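Side-chain contacts in extracellular solute-binding protein, family 1 (Bifidobacterium longum subsp. infantis ATCC 15697, PDB 3QUF), which probably binds a solute outside the cell and delivers it to a membrane transporter: residues E162-G167 with W229-K234; T176-D181 with A187-G192. All coordinates share one frame; numbering follows the deposited sequence.

Interaction 1 (E162-G167 with W229-K234); sequences EFIEMG and WEAAAK
Ala232 N, with Ile164 CD1 lying 3.7 Å from it, belongs to a backbone turn in which one oxygen serves two amides. That oxygen, Trp229 O, accepts the bond from Ala233 N at 3.3 Å, and it also receives a weak bond from Ala232 N. Ala232 N, on which the isoleucine rests, is thus already weakly bonded within its own helix, and Ile164 meets it with a methyl alone.

Ile164 sends CB toward the partner helix. With CG1 beside the backbone N and anti to the carbonyl carbon (chi1 -71°), the longer branch leads to the partner helix, and an extended second torsion (172°) places CD1 over the alanines. The methylene comes alongside one alanine methyl, CG1 to Ala232 CB being 3.8 Å. The terminal methyl settles in the notch between two methyls, touching Ala231 CB at 4.1 Å while lying against the Ala231-Ala232 peptide.

This is a helix-helix packing contact in which a branched side chain of helix 160-172 faces two alanines of helix 223-234; the small alanine side chains are consistent with a close approach, the CA atoms of Ile164 and Ala232 being 5.6 Å apart. Both helices belong to the alpha/beta architecture of a solute-binding protein, well away from the centre of the chain. An alanine in place of Ile164 would lose the reaching CG1-CD1 branch and would probably leave a gap over the peptide between the two alanines. Just past the helix end, Ala235 also touches Ile164, while Ala232 is joined through its backbone to Ile238.

Interaction 2 (T176-D181 with A187-G192); sequences TAFLED and AGSFTG
Glu180 presents its carboxylate to the first turn of helix 188-199, where both oxygens meet Ser189. The firm bond is Ser189 N to Glu180 OE2, 2.8 Å and fairly straight at 162°, made on the syn lone pair. Gly188 N lies close to OE2 too, but its angle is too poor for a bond. On the other oxygen, Ser189 OG donates to OE1; the modelled separation of 2.4 Å is very short, and its exact value is doubtful. An extended chain, with CG anti to the backbone N (chi1 -167°), delivers the group to this place, where the amides of the helix start would probably stabilise its negative charge. Ala187 CB, 3.6 Å from Glu180 OE1, completes the tight part.

The packing is looser beside Ser189, where Phe178 offers only its ring edge, CE2 being 3.9 Å from OG; the partly exposed Asp181 lies beyond the contact and hydrogen-bonds through OD2 to Thr184 OG1. Around this centre, Trp229 of helix 223-234 hydrogen-bonds through NE1 to Ser189 OG and touches both Glu180 and Ala187, while strand 259-264, the parallel neighbour of strand 176-178, brings Val261 to Phe178 and Arg263 to Glu180.

Followed from the N terminus, the chain reaches helix 160-172, the first of the elements involved in these contacts, which carries one half of interaction 1, and passes directly into strand 176-178. The run continuing from that strand meets the start of helix 188-199 after a short loop of five residues, and interaction 2 closes there. Only after further helices does helix 223-234 return to helix 160-172, closing a loop of 61 residues inside which interaction 2 is wholly nested. The contacts also touch directly: Gly167 CA packs on Ala177 CB, and Trp229 NE1 packs near Phe190 N. Together they join two helices, an edge of the mixed sheet and a helix start.

Interaction 1 (E162-G167 with W229-K234)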
loop_
_atom_site.group_PDB
_atom_site.type_symbol
_atom_site.label_atom_id
_atom_site.label_comp_id
_atom_site.label_asym_id
_atom_site.label_seq_id
_atom_site.Cartn_x
_atom_site.Cartn_y
_atom_site.Cartn_z
ATOM N N GLU A 162 -21.433 -12.135 4.923
ATOM C CA GLU A 162 -21.624 -12.036 6.384
ATOM C C GLU A 162 -21.459 -10.592 6.889
ATOM O O GLU A 162 -22.129 -10.135 7.835
ATOM C CB GLU A 162 -20.648 -12.976 7.115
ATOM C CG GLU A 162 -20.869 -14.472 6.851
ATOM C CD GLU A 162 -19.616 -15.350 7.087
ATOM O OE1 GLU A 162 -18.497 -14.820 7.227
ATOM O OE2 GLU A 162 -19.762 -16.595 7.151
ATOM N N PHE A 163 -20.545 -9.864 6.269
ATOM C CA PHE A 163 -20.375 -8.450 6.572
ATOM C C PHE A 163 -21.623 -7.633 6.240
ATOM O O PHE A 163 -21.998 -6.714 6.992
ATOM C CB PHE A 163 -19.157 -7.913 5.805
ATOM C CG PHE A 163 -18.950 -6.420 5.907
ATOM C CD1 PHE A 163 -18.424 -5.858 7.048
ATOM C CD2 PHE A 163 -19.188 -5.600 4.816
ATOM C CE1 PHE A 163 -18.194 -4.475 7.123
ATOM C CE2 PHE A 163 -18.952 -4.239 4.882
ATOM C CZ PHE A 163 -18.456 -3.687 6.049
ATOM N N ILE A 164 -22.268 -7.949 5.122
ATOM C CA ILE A 164 -23.487 -7.247 4.731
ATOM C C ILE A 164 -24.576 -7.572 5.768
ATOM O O ILE A 164 -25.280 -6.667 6.251
ATOM C CB ILE A 164 -23.942 -7.608 3.303
ATOM C CG1 ILE A 164 -22.981 -7.002 2.271
ATOM C CG2 ILE A 164 -25.363 -7.094 3.029
ATOM C CD1 ILE A 164 -23.216 -7.463 0.830
ATOM N N GLU A 165 -24.693 -8.845 6.130
ATOM C CA GLU A 165 -25.707 -9.263 7.118
ATOM C C GLU A 165 -25.449 -8.588 8.476
ATOM O O GLU A 165 -26.389 -8.124 9.116
ATOM C CB GLU A 165 -25.722 -10.778 7.287
ATOM C CG GLU A 165 -26.307 -11.545 6.098
ATOM C CD GLU A 165 -27.749 -11.130 5.712
ATOM O OE1 GLU A 165 -28.644 -11.138 6.593
ATOM O OE2 GLU A 165 -27.982 -10.798 4.520
HETATM N N MSE A 166 -24.181 -8.491 8.883
HETATM C CA MSE A 166 -23.826 -7.815 10.134
HETATM C C MSE A 166 -24.178 -6.334 10.079
HETATM O O MSE A 166 -24.703 -5.786 11.055
HETATM C CB MSE A 166 -22.335 -7.968 10.426
HETATM C CG MSE A 166 -21.877 -7.415 11.775
HETATM SE SE MSE A 166 -19.969 -7.080 11.812
HETATM C CE MSE A 166 -19.864 -5.836 10.297
ATOM N N GLY A 167 -23.897 -5.710 8.952
ATOM C CA GLY A 167 -24.133 -4.296 8.767
ATOM C C GLY A 167 -25.619 -3.964 8.886
ATOM O O GLY A 167 -25.983 -2.942 9.473
ATOM N N TRP A 229 -19.491 -5.306 -4.018
ATOM C CA TRP A 229 -19.362 -4.025 -3.310
ATOM C C TRP A 229 -20.665 -3.210 -3.446
ATOM O O TRP A 229 -21.139 -2.665 -2.452
ATOM C CB TRP A 229 -18.131 -3.245 -3.840
ATOM C CG TRP A 229 -17.567 -2.229 -2.909
ATOM C CD1 TRP A 229 -16.898 -2.455 -1.772
ATOM C CD2 TRP A 229 -17.629 -0.805 -3.062
ATOM N NE1 TRP A 229 -16.511 -1.263 -1.192
ATOM C CE2 TRP A 229 -16.934 -0.238 -1.978
ATOM C CE3 TRP A 229 -18.168 0.039 -4.029
ATOM C CZ2 TRP A 229 -16.803 1.128 -1.800
ATOM C CZ3 TRP A 229 -18.014 1.400 -3.866
ATOM C CH2 TRP A 229 -17.348 1.931 -2.748
ATOM N N GLU A 230 -21.257 -3.161 -4.642
ATOM C CA GLU A 230 -22.540 -2.466 -4.882
ATOM C C GLU A 230 -23.636 -3.079 -3.977
ATOM O O GLU A 230 -24.488 -2.363 -3.430
ATOM C CB GLU A 230 -22.936 -2.544 -6.371
ATOM C CG GLU A 230 -24.262 -1.846 -6.736
ATOM C CD GLU A 230 -24.698 -2.066 -8.196
ATOM O OE1 GLU A 230 -24.078 -2.887 -8.908
ATOM O OE2 GLU A 230 -25.679 -1.429 -8.635
ATOM N N ALA A 231 -23.609 -4.402 -3.814
ATOM C CA ALA A 231 -24.619 -5.092 -2.997
ATOM C C ALA A 231 -24.604 -4.597 -1.550
ATOM O O ALA A 231 -25.664 -4.484 -0.925
ATOM C CB ALA A 231 -24.420 -6.621 -3.040
ATOM N N ALA A 232 -23.413 -4.300 -1.010
ATOM C CA ALA A 232 -23.318 -3.723 0.328
ATOM C C ALA A 232 -23.904 -2.317 0.346
ATOM O O ALA A 232 -24.509 -1.936 1.322
ATOM C CB ALA A 232 -21.863 -3.709 0.856
ATOM N N ALA A 233 -23.724 -1.561 -0.734
ATOM C CA ALA A 233 -24.329 -0.231 -0.835
ATOM C C ALA A 233 -25.848 -0.341 -0.913
ATOM O O ALA A 233 -26.561 0.421 -0.259
ATOM C CB ALA A 233 -23.815 0.508 -2.030
ATOM N N LYS A 234 -26.344 -1.283 -1.710
ATOM C CA LYS A 234 -27.796 -1.416 -1.910
ATOM C C LYS A 234 -28.480 -1.871 -0.626
ATOM O O LYS A 234 -29.660 -1.536 -0.384
ATOM C CB LYS A 234 -28.097 -2.385 -3.065
ATOM C CG LYS A 234 -27.687 -1.850 -4.444
ATOM C CD LYS A 234 -28.603 -0.711 -4.923
ATOM C CE LYS A 234 -28.341 -0.263 -6.377
ATOM N NZ LYS A 234 -29.467 0.625 -6.883
#

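Interaction 2 (T176-D181 with A187-G192)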
loop_
_atom_site.group_PDB
_atom_site.type_symbol
_atom_site.label_atom_id
_atom_site.label_comp_id
_atom_site.label_asym_id
_atom_site.label_seq_id
_atom_site.Cartn_x
_atom_site.Cartn_y
_atom_site.Cartn_z
ATOM N N THR A 176 -24.519 3.160 13.055
ATOM C CA THR A 176 -24.079 3.147 11.666
ATOM C C THR A 176 -23.050 2.035 11.538
ATOM O O THR A 176 -22.094 2.010 12.301
ATOM C CB THR A 176 -23.468 4.503 11.323
ATOM O OG1 THR A 176 -24.481 5.515 11.510
ATOM C CG2 THR A 176 -22.959 4.538 9.913
ATOM N N ALA A 177 -23.264 1.117 10.588
ATOM C CA ALA A 177 -22.404 -0.056 10.482
ATOM C C ALA A 177 -21.014 0.318 10.004
ATOM O O ALA A 177 -20.018 -0.135 10.571
ATOM C CB ALA A 177 -23.031 -1.108 9.545
ATOM N N PHE A 178 -20.948 1.128 8.951
ATOM C CA PHE A 178 -19.702 1.360 8.238
ATOM C C PHE A 178 -19.738 2.695 7.511
ATOM O O PHE A 178 -20.760 3.088 6.914
ATOM C CB PHE A 178 -19.493 0.217 7.237
ATOM C CG PHE A 178 -18.268 0.367 6.393
ATOM C CD1 PHE A 178 -17.023 0.532 6.991
ATOM C CD2 PHE A 178 -18.336 0.322 5.003
ATOM C CE1 PHE A 178 -15.874 0.661 6.209
ATOM C CE2 PHE A 178 -17.207 0.441 4.220
ATOM C CZ PHE A 178 -15.964 0.614 4.824
ATOM N N LEU A 179 -18.623 3.412 7.603
ATOM C CA LEU A 179 -18.403 4.582 6.807
ATOM C C LEU A 179 -17.009 4.482 6.239
ATOM O O LEU A 179 -16.109 3.874 6.857
ATOM C CB LEU A 179 -18.502 5.846 7.649
ATOM C CG LEU A 179 -19.828 6.218 8.246
ATOM C CD1 LEU A 179 -19.581 7.475 9.083
ATOM C CD2 LEU A 179 -20.892 6.458 7.168
ATOM N N GLU A 180 -16.816 5.088 5.078
ATOM C CA GLU A 180 -15.506 5.087 4.445
ATOM C C GLU A 180 -15.205 6.372 3.705
ATOM O O GLU A 180 -16.103 7.021 3.208
ATOM C CB GLU A 180 -15.428 3.924 3.500
ATOM C CG GLU A 180 -14.037 3.614 3.009
ATOM C CD GLU A 180 -13.940 2.216 2.382
ATOM O OE1 GLU A 180 -14.956 1.716 1.857
ATOM O OE2 GLU A 180 -12.852 1.657 2.420
ATOM N N ASP A 181 -13.941 6.744 3.711
ATOM C CA ASP A 181 -13.451 7.885 2.946
ATOM C C ASP A 181 -13.318 7.460 1.460
ATOM O O ASP A 181 -12.445 6.699 1.146
ATOM C CB ASP A 181 -12.098 8.315 3.514
ATOM C CG ASP A 181 -11.447 9.449 2.736
ATOM O OD1 ASP A 181 -12.177 10.315 2.167
ATOM O OD2 ASP A 181 -10.190 9.472 2.704
ATOM N N ALA A 187 -11.381 3.126 -2.623
ATOM C CA ALA A 187 -11.833 2.649 -1.327
ATOM C C ALA A 187 -11.012 1.462 -0.855
ATOM O O ALA A 187 -10.804 0.490 -1.593
ATOM C CB ALA A 187 -13.331 2.254 -1.365
ATOM N N GLY A 188 -10.570 1.532 0.389
ATOM C CA GLY A 188 -9.826 0.425 0.992
ATOM C C GLY A 188 -10.649 -0.865 1.096
ATOM O O GLY A 188 -10.129 -1.957 0.901
ATOM N N SER A 189 -11.929 -0.755 1.403
ATOM C CA SER A 189 -12.789 -1.960 1.488
ATOM C C SER A 189 -12.915 -2.667 0.142
ATOM O O SER A 189 -12.871 -3.895 0.053
ATOM C CB SER A 189 -14.202 -1.603 2.049
ATOM O OG SER A 189 -14.902 -0.646 1.237
ATOM N N PHE A 190 -13.114 -1.884 -0.912
ATOM C CA PHE A 190 -13.163 -2.414 -2.250
ATOM C C PHE A 190 -11.843 -3.091 -2.590
ATOM O O PHE A 190 -11.830 -4.183 -3.139
ATOM C CB PHE A 190 -13.439 -1.310 -3.285
ATOM C CG PHE A 190 -13.377 -1.807 -4.684
ATOM C CD1 PHE A 190 -14.461 -2.477 -5.263
ATOM C CD2 PHE A 190 -12.203 -1.676 -5.415
ATOM C CE1 PHE A 190 -14.379 -2.969 -6.538
ATOM C CE2 PHE A 190 -12.133 -2.182 -6.707
ATOM C CZ PHE A 190 -13.223 -2.828 -7.253
ATOM N N THR A 191 -10.730 -2.436 -2.261
ATOM C CA THR A 191 -9.417 -3.006 -2.598
ATOM C C THR A 191 -9.223 -4.334 -1.874
ATOM O O THR A 191 -8.699 -5.292 -2.465
ATOM C CB THR A 191 -8.306 -2.019 -2.296
ATOM O OG1 THR A 191 -8.545 -0.843 -3.093
ATOM C CG2 THR A 191 -6.932 -2.590 -2.632
ATOM N N GLY A 192 -9.655 -4.400 -0.615
ATOM C CA GLY A 192 -9.579 -5.652 0.152
ATOM C C GLY A 192 -10.398 -6.765 -0.464
ATOM O O GLY A 192 -9.988 -7.935 -0.495
#